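Local coordinates for putative uncharacterized protein (PDB 2Z6V), which probably transfers sulfuryl groups from an activated donor to an acceptor as a sulfotransferase, although its substrate and physiological role remain undefined, at residues A[71-74]-A[75-79]; A[127-130]-A[131-134]; A[228-231]-A[232-236]; A[288-291]-A[292-296]; A[320-323]-A[324-327]. One frame throughout, in Å; residues are numbered along the deposited sequence.

Contact 1: A[71-74]-A[75-79]; sequences FGRQ and RVLDD
F71 and R75, one helical turn apart, meet twice: through the backbone, where R75 N donates to F71 O at 2.9 Å, and through the side chains, where R75 CB lies over one face of the F71 ring, toward its rim, 4.2 Å from CZ. The carbonyls of G72, R73 and Q74 are satisfied in the same way. V76 N reaches G72 O at 3.0 Å, L77 N reaches R73 O at 3.0 Å, and D78 N reaches Q74 O at 2.7 Å with a more bent N-H...O angle of 147°. R73 extends away from the following turn, CG anti to its backbone N (chi1 163°), but L77 CD1 sits over the centre of the guanidinium, 3.7 Å from R73 CZ. The charged end is held by another part of the chain: R73 NH2 donates to F24 O. D78 OD1 pairs with R40. R75 NH1 lies 3.1 Å from D79 OD2, an ion pair by charge alone, because the oxygen is well out of the guanidinium plane. The chemistry implies that this start of helix 70-96 is held internally by main-chain bonds, while the R73 hydrogen bond to F24 O and the D78 salt bridge with R40 tie it to the N-terminal part of the chain.

Contact 2: A[127-130]-A[131-134]; sequences DQDP and ARRS
D127 faces S134 across the mouth of a tight reversal, with S134 OG 3.2 Å from D127 OD1. Such a bond is weak and not settled, since the hydroxyl proton has another acceptor within reach; the second carboxylate oxygen of D127 is held by a salt bridge to R153. The carbonyl of D127 is 2.8 Å from a water, which is also near D129 O and accepts from R133 NH1 at 3.2 Å, bridging the two limbs of the loop. At D129 the bonding becomes firmer. Its carbonyl accepts R132 N at 3.0 Å, the donor standing 52° out of the carbonyl plane, which closes a type I beta turn from D129 to R132. With CG anti to the backbone N (chi1 -169°), the carboxylate turns back on the chain and D129 OD1 takes A131 N at 3.0 Å on its anti side, an Asx turn overlapping the beta turn. This reversal belongs to a beta-alpha-beta crossover: strand 109-113, helix 120-126, then edge strand 132-134 beside strand 244-248. D129 OD2 is hydrogen-bonded to Y351 OH, while the guanidinium of R132 pairs with E356. P130, with the phi of -61° that its ring favours, occupies the first corner; R133 NH2 lies close to its carbonyl O but at a poor angle for a hydrogen bond, and R133 NE donates to P242 O.

Contact 3: A[228-231]-A[232-236]; sequences EYQK and RYLQV
Y229 and Y233, four residues apart on helix 224-238, form an offset edge-to-face (T-shaped) pair. The edge of Y233 is turned toward the face of Y229, with centroids 5.6 Å apart and planes at 77°, and Y233 CD1 approaches Y229 CZ to 3.6 Å. The four-residue spacing puts both on one side of the helix, and matching first torsions, CG anti to the backbone N (chi1 177° for Y229), send the rings the same way so that they can meet. The other flank of Y229 is met by R232, whose chain crosses the tyrosine at about a right angle. R232 NH1 comes to the ring edge in its plane, 3.4 Å from CD1, while one guanidinium face is centred over Y229 CA. R232 NH1 also makes a long, weak ion pair with D47. Further round the helix, Q230 and L234 run side by side, with L234 CD1 3.8 Å from Q230 NE2, and the aliphatic part of K231 passes Q235, its CG 3.7 Å from OE1. Beneath the side chains, Y233 N donates to Y229 O at 2.9 Å. Among the other polar ends, Q230 OE1 bonds to H195 and Q235 NE2 to A103 O. The chemistry implies a double use of the tyrosines: the rings pack against each other while the hydroxyls bond outward, Y229 OH to Q197 and Y233 OH to Q139 O.

Contact 4: A[288-291]-A[292-296]; sequences LPQS and LVMNT
The C-terminal part of the short helix 287-293 and the chain that leaves it meet here, an inverse gamma turn centred on N295 following. L288 and L292 are one turn apart: L288 CD1 touches L292 CG at 3.9 Å, while the backbone bond from L292 N to L288 O is weak, its N-H...O angle only 129°. L288 O also accepts S291 OG at 2.8 Å. The hydroxyl reaches it because chi1 is 70°, placing OG between the backbone N and the carbonyl carbon. P289 O receives weak bonds from both L292 N and V293 N, whereas M294 N to Q290 O is the shorter bond at 2.9 Å. M294 then folds back, its chain bent at the thioether, so that CE lies against Q290 at 3.4 Å from CA and 3.6 Å from CG. A water joins the two limbs, donating to S291 O at 2.8 Å and to M294 O at 2.9 Å, while T296 CG2 comes up beside S291 CA. The segment touches helix 70-96 through L292 and V293 on R75, and helix 301-326 through Q290 on Q301 and M304; backbone hydrogen bonds between V293 and T69 and between N295 and V67 fasten its exit to the chain just before helix 70-96.

Contact 5: A[320-323]-A[324-327]; sequences LRAR and ERIG
The R321 guanidinium has E324 OE1 at its edge, near its plane, and L320 CB over one face, 3.9 Å above and toward the rim. The salt bridge R321 NH1 to E324 OE1 measures 2.6 Å, with the carboxylate plane turned 57° from that of the guanidinium. R321 reaches it by bending at chi2 and chi3, so that it runs alongside the extended E324. The guanidinium has a second carboxylate partner: R321 NH2 pairs with E401. The guanidinium of R325 meets A322 CB obliquely and makes its salt bridge to E257. Main-chain bonds finish the helix: E324 N to L320 O at 3.0 Å, I326 N to A322 O at 2.9 Å and G327 N to R323 O at 2.8 Å. G327 then leaves helical angles with phi 102°, a value suited to glycine. This end of helix 301-326 lies between helix 256-262, touched by A322, R325 and I326, and helix 392-405, touched by L320, while R323 and I326 pack on F331 of edge strand 331-335.

Overall arrangement
Contacts 1 and 4 are the only two of the five that touch: their centres are 11 Å apart, with R75 CG 3.6 Å from V293 CG1 and R75 NH2 3.8 Å from L292 CD1, so helices 70-96 and 287-293 pack directly. Contacts 2 and 3, 18 Å between centres, both pack on strand 244-248, and both lie across the chain's centre from contact 4. Contact 5 is peripheral, 38 Å from contact 4 and 40 Å from contact 1 between centres, by the edge strand 331-335. Bound palmitic acid lies nearest contact 4, about 7 Å from the P289 side chain, then about 10 Å from the Q230 side chain in contact 3 and about 11 Å from that of V76 in contact 1.

Contact 1: A[71-74]-A[75-79]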
loop_
_atom_site.group_PDB
_atom_site.type_symbol
_atom_site.label_atom_id
_atom_site.label_comp_id
_atom_site.label_asym_id
_atom_site.label_seq_id
_atom_site.Cartn_x
_atom_site.Cartn_y
_atom_site.Cartn_z
ATOM N N PHE A 71 -21.830 -11.467 -6.549
ATOM C CA PHE A 71 -20.849 -11.899 -5.574
ATOM C C PHE A 71 -19.860 -10.766 -5.317
ATOM O O PHE A 71 -19.545 -10.456 -4.171
ATOM C CB PHE A 71 -20.093 -13.123 -6.081
ATOM C CG PHE A 71 -18.802 -13.357 -5.365
ATOM C CD1 PHE A 71 -18.795 -13.738 -4.027
ATOM C CD2 PHE A 71 -17.588 -13.133 -6.008
ATOM C CE1 PHE A 71 -17.591 -13.890 -3.331
ATOM C CE2 PHE A 71 -16.381 -13.278 -5.326
ATOM C CZ PHE A 71 -16.382 -13.656 -3.984
ATOM N N GLY A 72 -19.374 -10.157 -6.395
ATOM C CA GLY A 72 -18.422 -9.067 -6.284
ATOM C C GLY A 72 -18.886 -7.964 -5.353
ATOM O O GLY A 72 -18.100 -7.415 -4.579
ATOM N N ARG A 73 -20.166 -7.630 -5.443
ATOM C CA ARG A 73 -20.752 -6.606 -4.601
ATOM C C ARG A 73 -20.554 -7.000 -3.144
ATOM O O ARG A 73 -20.002 -6.235 -2.355
ATOM C CB ARG A 73 -22.244 -6.476 -4.913
ATOM C CG ARG A 73 -23.063 -5.755 -3.855
ATOM C CD ARG A 73 -24.553 -5.947 -4.113
ATOM N NE ARG A 73 -25.339 -5.964 -2.878
ATOM C CZ ARG A 73 -25.723 -4.878 -2.217
ATOM N NH1 ARG A 73 -25.398 -3.679 -2.670
ATOM N NH2 ARG A 73 -26.426 -4.992 -1.101
ATOM N N GLN A 74 -20.998 -8.203 -2.795
ATOM C CA GLN A 74 -20.874 -8.692 -1.429
ATOM C C GLN A 74 -19.428 -8.665 -0.972
ATOM O O GLN A 74 -19.130 -8.259 0.147
ATOM C CB GLN A 74 -21.423 -10.113 -1.323
ATOM C CG GLN A 74 -22.904 -10.214 -1.642
ATOM C CD GLN A 74 -23.422 -11.632 -1.544
ATOM O OE1 GLN A 74 -23.453 -12.222 -0.460
ATOM N NE2 GLN A 74 -23.825 -12.194 -2.681
ATOM N N ARG A 75 -18.529 -9.103 -1.842
ATOM C CA ARG A 75 -17.110 -9.116 -1.536
ATOM C C ARG A 75 -16.591 -7.714 -1.152
ATOM O O ARG A 75 -15.954 -7.539 -0.109
ATOM C CB ARG A 75 -16.358 -9.662 -2.744
ATOM C CG ARG A 75 -14.894 -9.322 -2.801
ATOM C CD ARG A 75 -14.046 -10.112 -1.836
ATOM N NE ARG A 75 -12.728 -10.280 -2.440
ATOM C CZ ARG A 75 -11.584 -10.382 -1.771
ATOM N NH1 ARG A 75 -11.573 -10.335 -0.443
ATOM N NH2 ARG A 75 -10.446 -10.521 -2.442
ATOM N N VAL A 76 -16.872 -6.716 -1.987
ATOM C CA VAL A 76 -16.433 -5.360 -1.703
ATOM C C VAL A 76 -17.035 -4.834 -0.407
ATOM O O VAL A 76 -16.345 -4.197 0.391
ATOM C CB VAL A 76 -16.809 -4.388 -2.833
ATOM C CG1 VAL A 76 -16.336 -2.988 -2.485
ATOM C CG2 VAL A 76 -16.189 -4.844 -4.133
ATOM N N LEU A 77 -18.321 -5.088 -0.198
ATOM C CA LEU A 77 -18.986 -4.631 1.014
ATOM C C LEU A 77 -18.452 -5.373 2.239
ATOM O O LEU A 77 -18.349 -4.804 3.329
ATOM C CB LEU A 77 -20.501 -4.824 0.895
ATOM C CG LEU A 77 -21.208 -3.863 -0.066
ATOM C CD1 LEU A 77 -22.643 -4.325 -0.298
ATOM C CD2 LEU A 77 -21.174 -2.451 0.515
ATOM N N ASP A 78 -18.107 -6.644 2.061
ATOM C CA ASP A 78 -17.570 -7.428 3.165
ATOM C C ASP A 78 -16.198 -6.881 3.565
ATOM O O ASP A 78 -15.874 -6.788 4.753
ATOM C CB ASP A 78 -17.444 -8.904 2.775
ATOM C CG ASP A 78 -17.093 -9.783 3.963
ATOM O OD1 ASP A 78 -17.844 -9.747 4.966
ATOM O OD2 ASP A 78 -16.068 -10.503 3.899
ATOM N N ASP A 79 -15.395 -6.518 2.569
ATOM C CA ASP A 79 -14.075 -5.970 2.841
ATOM C C ASP A 79 -14.183 -4.594 3.515
ATOM O O ASP A 79 -13.420 -4.277 4.428
ATOM C CB ASP A 79 -13.261 -5.861 1.543
ATOM C CG ASP A 79 -12.782 -7.217 1.036
ATOM O OD1 ASP A 79 -12.386 -8.060 1.868
ATOM O OD2 ASP A 79 -12.783 -7.439 -0.194
#

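Contact 2: A[127-130]-A[131-134]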
loop_
_atom_site.group_PDB
_atom_site.type_symbol
_atom_site.label_atom_id
_atom_site.label_comp_id
_atom_site.label_asym_id
_atom_site.label_seq_id
_atom_site.Cartn_x
_atom_site.Cartn_y
_atom_site.Cartn_z
ATOM N N ASP A 127 13.527 -4.854 7.129
ATOM C CA ASP A 127 12.841 -5.602 8.170
ATOM C C ASP A 127 13.795 -6.545 8.892
ATOM O O ASP A 127 13.450 -7.108 9.933
ATOM C CB ASP A 127 11.669 -6.381 7.565
ATOM C CG ASP A 127 10.786 -7.029 8.620
ATOM O OD1 ASP A 127 10.466 -6.367 9.632
ATOM O OD2 ASP A 127 10.396 -8.200 8.431
ATOM N N GLN A 128 14.997 -6.705 8.337
ATOM C CA GLN A 128 16.024 -7.565 8.923
ATOM C C GLN A 128 16.768 -6.886 10.070
ATOM O O GLN A 128 17.497 -7.536 10.811
ATOM C CB GLN A 128 17.032 -7.984 7.859
ATOM C CG GLN A 128 16.461 -8.884 6.801
ATOM C CD GLN A 128 15.734 -10.058 7.405
ATOM O OE1 GLN A 128 16.286 -10.779 8.244
ATOM N NE2 GLN A 128 14.479 -10.259 6.992
ATOM N N ASP A 129 16.595 -5.577 10.203
ATOM C CA ASP A 129 17.242 -4.802 11.263
ATOM C C ASP A 129 16.343 -4.893 12.499
ATOM O O ASP A 129 15.230 -4.368 12.502
ATOM C CB ASP A 129 17.374 -3.344 10.815
ATOM C CG ASP A 129 18.262 -2.527 11.726
ATOM O OD1 ASP A 129 18.191 -2.719 12.961
ATOM O OD2 ASP A 129 19.020 -1.681 11.201
ATOM N N PRO A 130 16.811 -5.562 13.563
ATOM C CA PRO A 130 15.989 -5.693 14.775
ATOM C C PRO A 130 15.590 -4.400 15.486
ATOM O O PRO A 130 14.708 -4.415 16.339
ATOM C CB PRO A 130 16.821 -6.626 15.663
ATOM C CG PRO A 130 18.230 -6.376 15.209
ATOM C CD PRO A 130 18.099 -6.265 13.712
ATOM N N ALA A 131 16.222 -3.285 15.133
ATOM C CA ALA A 131 15.899 -1.998 15.760
ATOM C C ALA A 131 14.823 -1.260 14.965
ATOM O O ALA A 131 14.302 -0.221 15.388
ATOM C CB ALA A 131 17.146 -1.139 15.852
ATOM N N ARG A 132 14.498 -1.812 13.804
ATOM C CA ARG A 132 13.504 -1.213 12.934
ATOM C C ARG A 132 12.183 -1.995 12.957
ATOM O O ARG A 132 12.182 -3.226 12.997
ATOM C CB ARG A 132 14.073 -1.156 11.520
ATOM C CG ARG A 132 13.573 0.002 10.709
ATOM C CD ARG A 132 14.360 0.110 9.424
ATOM N NE ARG A 132 15.666 0.735 9.610
ATOM C CZ ARG A 132 15.827 1.976 10.056
ATOM N NH1 ARG A 132 14.768 2.711 10.369
ATOM N NH2 ARG A 132 17.040 2.493 10.156
ATOM N N ARG A 133 11.064 -1.272 12.972
ATOM C CA ARG A 133 9.751 -1.908 12.961
ATOM C C ARG A 133 9.154 -1.738 11.580
ATOM O O ARG A 133 9.381 -0.724 10.915
ATOM C CB ARG A 133 8.797 -1.273 13.982
ATOM C CG ARG A 133 9.085 -1.599 15.445
ATOM C CD ARG A 133 8.994 -3.095 15.762
ATOM N NE ARG A 133 10.277 -3.562 16.278
ATOM C CZ ARG A 133 11.015 -4.514 15.714
ATOM N NH1 ARG A 133 10.598 -5.126 14.611
ATOM N NH2 ARG A 133 12.191 -4.833 16.232
ATOM N N SER A 134 8.396 -2.742 11.150
ATOM C CA SER A 134 7.730 -2.714 9.857
ATOM C C SER A 134 6.257 -3.038 10.091
ATOM O O SER A 134 5.908 -3.642 11.099
ATOM C CB SER A 134 8.348 -3.751 8.917
ATOM O OG SER A 134 9.686 -3.416 8.583
HETATM O O HOH W 1 12.789 -6.132 12.459
#

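Contact 3: A[228-231]-A[232-236]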
loop_
_atom_site.group_PDB
_atom_site.type_symbol
_atom_site.label_atom_id
_atom_site.label_comp_id
_atom_site.label_asym_id
_atom_site.label_seq_id
_atom_site.Cartn_x
_atom_site.Cartn_y
_atom_site.Cartn_z
ATOM N N GLU A 228 -3.312 11.205 9.839
ATOM C CA GLU A 228 -3.384 11.372 11.284
ATOM C C GLU A 228 -3.789 10.045 11.893
ATOM O O GLU A 228 -3.360 9.699 12.995
ATOM C CB GLU A 228 -4.391 12.454 11.652
ATOM C CG GLU A 228 -3.811 13.857 11.632
ATOM C CD GLU A 228 -4.875 14.911 11.442
ATOM O OE1 GLU A 228 -5.955 14.764 12.063
ATOM O OE2 GLU A 228 -4.631 15.880 10.678
ATOM N N TYR A 229 -4.616 9.299 11.166
ATOM C CA TYR A 229 -5.044 7.989 11.626
ATOM C C TYR A 229 -3.839 7.038 11.579
ATOM O O TYR A 229 -3.603 6.259 12.510
ATOM C CB TYR A 229 -6.168 7.451 10.737
ATOM C CG TYR A 229 -6.625 6.057 11.118
ATOM C CD1 TYR A 229 -7.106 5.785 12.400
ATOM C CD2 TYR A 229 -6.538 4.996 10.208
ATOM C CE1 TYR A 229 -7.480 4.498 12.772
ATOM C CE2 TYR A 229 -6.912 3.706 10.571
ATOM C CZ TYR A 229 -7.379 3.464 11.857
ATOM O OH TYR A 229 -7.738 2.187 12.231
ATOM N N GLN A 230 -3.057 7.111 10.508
ATOM C CA GLN A 230 -1.906 6.226 10.412
ATOM C C GLN A 230 -0.985 6.387 11.610
ATOM O O GLN A 230 -0.530 5.396 12.181
ATOM C CB GLN A 230 -1.113 6.466 9.132
ATOM C CG GLN A 230 -0.070 5.397 8.913
ATOM C CD GLN A 230 0.807 5.666 7.721
ATOM O OE1 GLN A 230 0.423 6.403 6.809
ATOM N NE2 GLN A 230 1.989 5.055 7.704
ATOM N N LYS A 231 -0.709 7.632 11.995
ATOM C CA LYS A 231 0.166 7.890 13.140
ATOM C C LYS A 231 -0.368 7.241 14.423
ATOM O O LYS A 231 0.386 6.616 15.169
ATOM C CB LYS A 231 0.350 9.397 13.338
ATOM C CG LYS A 231 1.131 9.768 14.594
ATOM C CD LYS A 231 1.759 11.155 14.471
ATOM C CE LYS A 231 2.613 11.477 15.690
ATOM N NZ LYS A 231 3.718 12.434 15.385
ATOM N N ARG A 232 -1.667 7.381 14.675
ATOM C CA ARG A 232 -2.282 6.781 15.860
ATOM C C ARG A 232 -2.149 5.256 15.790
ATOM O O ARG A 232 -1.846 4.594 16.785
ATOM C CB ARG A 232 -3.765 7.163 15.946
ATOM C CG ARG A 232 -4.031 8.599 16.380
ATOM C CD ARG A 232 -5.521 8.842 16.546
ATOM N NE ARG A 232 -6.055 9.654 15.457
ATOM C CZ ARG A 232 -7.063 9.290 14.681
ATOM N NH1 ARG A 232 -7.653 8.123 14.868
ATOM N NH2 ARG A 232 -7.478 10.094 13.717
ATOM N N TYR A 233 -2.382 4.714 14.597
ATOM C CA TYR A 233 -2.280 3.288 14.359
ATOM C C TYR A 233 -0.865 2.847 14.725
ATOM O O TYR A 233 -0.680 1.897 15.488
ATOM C CB TYR A 233 -2.526 2.994 12.884
ATOM C CG TYR A 233 -3.075 1.624 12.582
ATOM C CD1 TYR A 233 -4.447 1.439 12.381
ATOM C CD2 TYR A 233 -2.231 0.526 12.431
ATOM C CE1 TYR A 233 -4.969 0.190 12.024
ATOM C CE2 TYR A 233 -2.736 -0.733 12.072
ATOM C CZ TYR A 233 -4.108 -0.892 11.867
ATOM O OH TYR A 233 -4.627 -2.113 11.497
ATOM N N LEU A 234 0.132 3.534 14.176
ATOM C CA LEU A 234 1.517 3.186 14.457
ATOM C C LEU A 234 1.855 3.345 15.937
ATOM O O LEU A 234 2.640 2.571 16.485
ATOM C CB LEU A 234 2.460 4.030 13.596
ATOM C CG LEU A 234 2.286 3.787 12.092
ATOM C CD1 LEU A 234 3.216 4.696 11.322
ATOM C CD2 LEU A 234 2.585 2.332 11.768
ATOM N N GLN A 235 1.252 4.328 16.600
ATOM C CA GLN A 235 1.523 4.518 18.022
ATOM C C GLN A 235 0.975 3.351 18.847
ATOM O O GLN A 235 1.510 3.026 19.908
ATOM C CB GLN A 235 0.935 5.848 18.506
ATOM C CG GLN A 235 1.684 7.059 17.972
ATOM C CD GLN A 235 0.963 8.350 18.246
ATOM O OE1 GLN A 235 -0.181 8.531 17.831
ATOM N NE2 GLN A 235 1.626 9.263 18.949
ATOM N N VAL A 236 -0.087 2.718 18.354
ATOM C CA VAL A 236 -0.665 1.575 19.046
ATOM C C VAL A 236 0.242 0.350 18.871
ATOM O O VAL A 236 0.439 -0.433 19.805
ATOM C CB VAL A 236 -2.074 1.231 18.507
ATOM C CG1 VAL A 236 -2.558 -0.084 19.119
ATOM C CG2 VAL A 236 -3.043 2.363 18.821
#

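Contact 4: A[288-291]-A[292-296]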
loop_
_atom_site.group_PDB
_atom_site.type_symbol
_atom_site.label_atom_id
_atom_site.label_comp_id
_atom_site.label_asym_id
_atom_site.label_seq_id
_atom_site.Cartn_x
_atom_site.Cartn_y
_atom_site.Cartn_z
ATOM N N LEU A 288 -6.558 -8.746 -11.855
ATOM C CA LEU A 288 -6.963 -9.638 -10.776
ATOM C C LEU A 288 -8.209 -9.150 -10.017
ATOM O O LEU A 288 -9.209 -9.867 -9.954
ATOM C CB LEU A 288 -5.787 -9.878 -9.820
ATOM C CG LEU A 288 -6.050 -10.783 -8.610
ATOM C CD1 LEU A 288 -6.879 -12.005 -9.005
ATOM C CD2 LEU A 288 -4.716 -11.210 -8.013
ATOM N N PRO A 289 -8.180 -7.933 -9.436
ATOM C CA PRO A 289 -9.401 -7.520 -8.731
ATOM C C PRO A 289 -10.610 -7.333 -9.652
ATOM O O PRO A 289 -11.753 -7.491 -9.223
ATOM C CB PRO A 289 -8.980 -6.234 -8.003
ATOM C CG PRO A 289 -7.848 -5.722 -8.802
ATOM C CD PRO A 289 -7.087 -6.979 -9.185
ATOM N N GLN A 290 -10.360 -6.999 -10.914
ATOM C CA GLN A 290 -11.448 -6.835 -11.877
ATOM C C GLN A 290 -12.127 -8.184 -12.056
ATOM O O GLN A 290 -13.350 -8.273 -12.081
ATOM C CB GLN A 290 -10.915 -6.379 -13.236
ATOM C CG GLN A 290 -10.542 -4.909 -13.340
ATOM C CD GLN A 290 -9.694 -4.618 -14.574
ATOM O OE1 GLN A 290 -9.769 -5.336 -15.574
ATOM N NE2 GLN A 290 -8.893 -3.560 -14.513
ATOM N N SER A 291 -11.321 -9.236 -12.164
ATOM C CA SER A 291 -11.843 -10.581 -12.363
ATOM C C SER A 291 -12.480 -11.180 -11.121
ATOM O O SER A 291 -13.263 -12.126 -11.224
ATOM C CB SER A 291 -10.738 -11.518 -12.863
ATOM O OG SER A 291 -9.775 -11.779 -11.860
ATOM N N LEU A 292 -12.159 -10.634 -9.952
ATOM C CA LEU A 292 -12.723 -11.157 -8.714
ATOM C C LEU A 292 -14.116 -10.646 -8.388
ATOM O O LEU A 292 -14.881 -11.333 -7.716
ATOM C CB LEU A 292 -11.809 -10.850 -7.524
ATOM C CG LEU A 292 -10.455 -11.561 -7.437
ATOM C CD1 LEU A 292 -9.746 -11.129 -6.161
ATOM C CD2 LEU A 292 -10.646 -13.077 -7.452
ATOM N N VAL A 293 -14.459 -9.449 -8.858
ATOM C CA VAL A 293 -15.768 -8.890 -8.532
ATOM C C VAL A 293 -16.541 -8.244 -9.675
ATOM O O VAL A 293 -17.657 -7.769 -9.466
ATOM C CB VAL A 293 -15.638 -7.839 -7.395
ATOM C CG1 VAL A 293 -14.834 -8.421 -6.237
ATOM C CG2 VAL A 293 -14.978 -6.569 -7.918
ATOM N N MET A 294 -15.963 -8.224 -10.873
ATOM C CA MET A 294 -16.628 -7.602 -12.020
ATOM C C MET A 294 -16.874 -8.522 -13.208
ATOM O O MET A 294 -16.188 -9.531 -13.390
ATOM C CB MET A 294 -15.808 -6.417 -12.539
ATOM C CG MET A 294 -15.633 -5.262 -11.585
ATOM S SD MET A 294 -14.481 -4.058 -12.292
ATOM C CE MET A 294 -13.201 -4.065 -11.069
ATOM N N ASN A 295 -17.858 -8.140 -14.018
ATOM C CA ASN A 295 -18.191 -8.850 -15.249
ATOM C C ASN A 295 -17.207 -8.264 -16.258
ATOM O O ASN A 295 -17.513 -7.286 -16.938
ATOM C CB ASN A 295 -19.628 -8.535 -15.684
ATOM C CG ASN A 295 -20.662 -9.396 -14.973
ATOM O OD1 ASN A 295 -20.684 -10.620 -15.137
ATOM N ND2 ASN A 295 -21.527 -8.761 -14.185
ATOM N N THR A 296 -16.022 -8.860 -16.341
ATOM C CA THR A 296 -14.975 -8.369 -17.228
ATOM C C THR A 296 -15.335 -8.049 -18.677
ATOM O O THR A 296 -14.664 -7.223 -19.301
ATOM C CB THR A 296 -13.763 -9.320 -17.230
ATOM O OG1 THR A 296 -14.204 -10.660 -17.462
ATOM C CG2 THR A 296 -13.038 -9.254 -15.897
HETATM O O HOH W 2 -16.013 -11.778 -11.619
#

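Contact 5: A[320-323]-A[324-327]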
loop_
_atom_site.group_PDB
_atom_site.type_symbol
_atom_site.label_atom_id
_atom_site.label_comp_id
_atom_site.label_asym_id
_atom_site.label_seq_id
_atom_site.Cartn_x
_atom_site.Cartn_y
_atom_site.Cartn_z
ATOM N N LEU A 320 7.381 15.397 -7.439
ATOM C CA LEU A 320 8.330 16.286 -8.111
ATOM C C LEU A 320 8.189 17.720 -7.588
ATOM O O LEU A 320 9.189 18.399 -7.336
ATOM C CB LEU A 320 8.136 16.254 -9.631
ATOM C CG LEU A 320 8.924 15.125 -10.310
ATOM C CD1 LEU A 320 8.418 14.888 -11.726
ATOM C CD2 LEU A 320 10.404 15.465 -10.304
ATOM N N ARG A 321 6.950 18.174 -7.418
ATOM C CA ARG A 321 6.698 19.514 -6.907
ATOM C C ARG A 321 7.195 19.647 -5.471
ATOM O O ARG A 321 7.787 20.665 -5.109
ATOM C CB ARG A 321 5.200 19.845 -6.950
ATOM C CG ARG A 321 4.612 19.951 -8.350
ATOM C CD ARG A 321 5.377 20.950 -9.226
ATOM N NE ARG A 321 6.046 20.270 -10.330
ATOM C CZ ARG A 321 7.349 20.348 -10.588
ATOM N NH1 ARG A 321 8.144 21.082 -9.824
ATOM N NH2 ARG A 321 7.863 19.675 -11.610
ATOM N N ALA A 322 6.948 18.626 -4.654
ATOM C CA ALA A 322 7.365 18.649 -3.256
ATOM C C ALA A 322 8.881 18.699 -3.137
ATOM O O ALA A 322 9.423 19.355 -2.248
ATOM C CB ALA A 322 6.826 17.428 -2.530
ATOM N N ARG A 323 9.554 17.996 -4.042
ATOM C CA ARG A 323 11.011 17.942 -4.070
ATOM C C ARG A 323 11.583 19.305 -4.464
ATOM O O ARG A 323 12.599 19.752 -3.925
ATOM C CB ARG A 323 11.465 16.868 -5.068
ATOM C CG ARG A 323 12.946 16.880 -5.404
ATOM C CD ARG A 323 13.299 15.707 -6.300
ATOM N NE ARG A 323 14.711 15.702 -6.676
ATOM C CZ ARG A 323 15.248 16.541 -7.552
ATOM N NH1 ARG A 323 14.486 17.449 -8.146
ATOM N NH2 ARG A 323 16.546 16.478 -7.828
ATOM N N GLU A 324 10.921 19.964 -5.405
ATOM C CA GLU A 324 11.371 21.268 -5.853
ATOM C C GLU A 324 11.301 22.257 -4.692
ATOM O O GLU A 324 12.151 23.137 -4.551
ATOM C CB GLU A 324 10.501 21.757 -7.019
ATOM C CG GLU A 324 10.825 23.169 -7.480
ATOM C CD GLU A 324 10.114 23.558 -8.762
ATOM O OE1 GLU A 324 8.873 23.424 -8.832
ATOM O OE2 GLU A 324 10.800 24.010 -9.704
ATOM N N ARG A 325 10.300 22.076 -3.840
ATOM C CA ARG A 325 10.092 22.963 -2.711
ATOM C C ARG A 325 10.972 22.703 -1.500
ATOM O O ARG A 325 11.507 23.651 -0.923
ATOM C CB ARG A 325 8.619 22.927 -2.292
ATOM C CG ARG A 325 8.326 23.663 -0.999
ATOM C CD ARG A 325 6.831 23.799 -0.784
ATOM N NE ARG A 325 6.161 22.503 -0.697
ATOM C CZ ARG A 325 6.190 21.714 0.372
ATOM N NH1 ARG A 325 6.856 22.092 1.460
ATOM N NH2 ARG A 325 5.561 20.546 0.353
ATOM N N ILE A 326 11.134 21.433 -1.122
ATOM C CA ILE A 326 11.924 21.090 0.061
ATOM C C ILE A 326 13.367 20.634 -0.182
ATOM O O ILE A 326 14.151 20.524 0.767
ATOM C CB ILE A 326 11.189 20.023 0.919
ATOM C CG1 ILE A 326 11.206 18.663 0.208
ATOM C CG2 ILE A 326 9.744 20.480 1.189
ATOM C CD1 ILE A 326 10.456 17.584 0.946
ATOM N N GLY A 327 13.721 20.368 -1.440
ATOM C CA GLY A 327 15.081 19.956 -1.752
ATOM C C GLY A 327 15.298 18.475 -2.010
ATOM O O GLY A 327 14.641 17.620 -1.413
#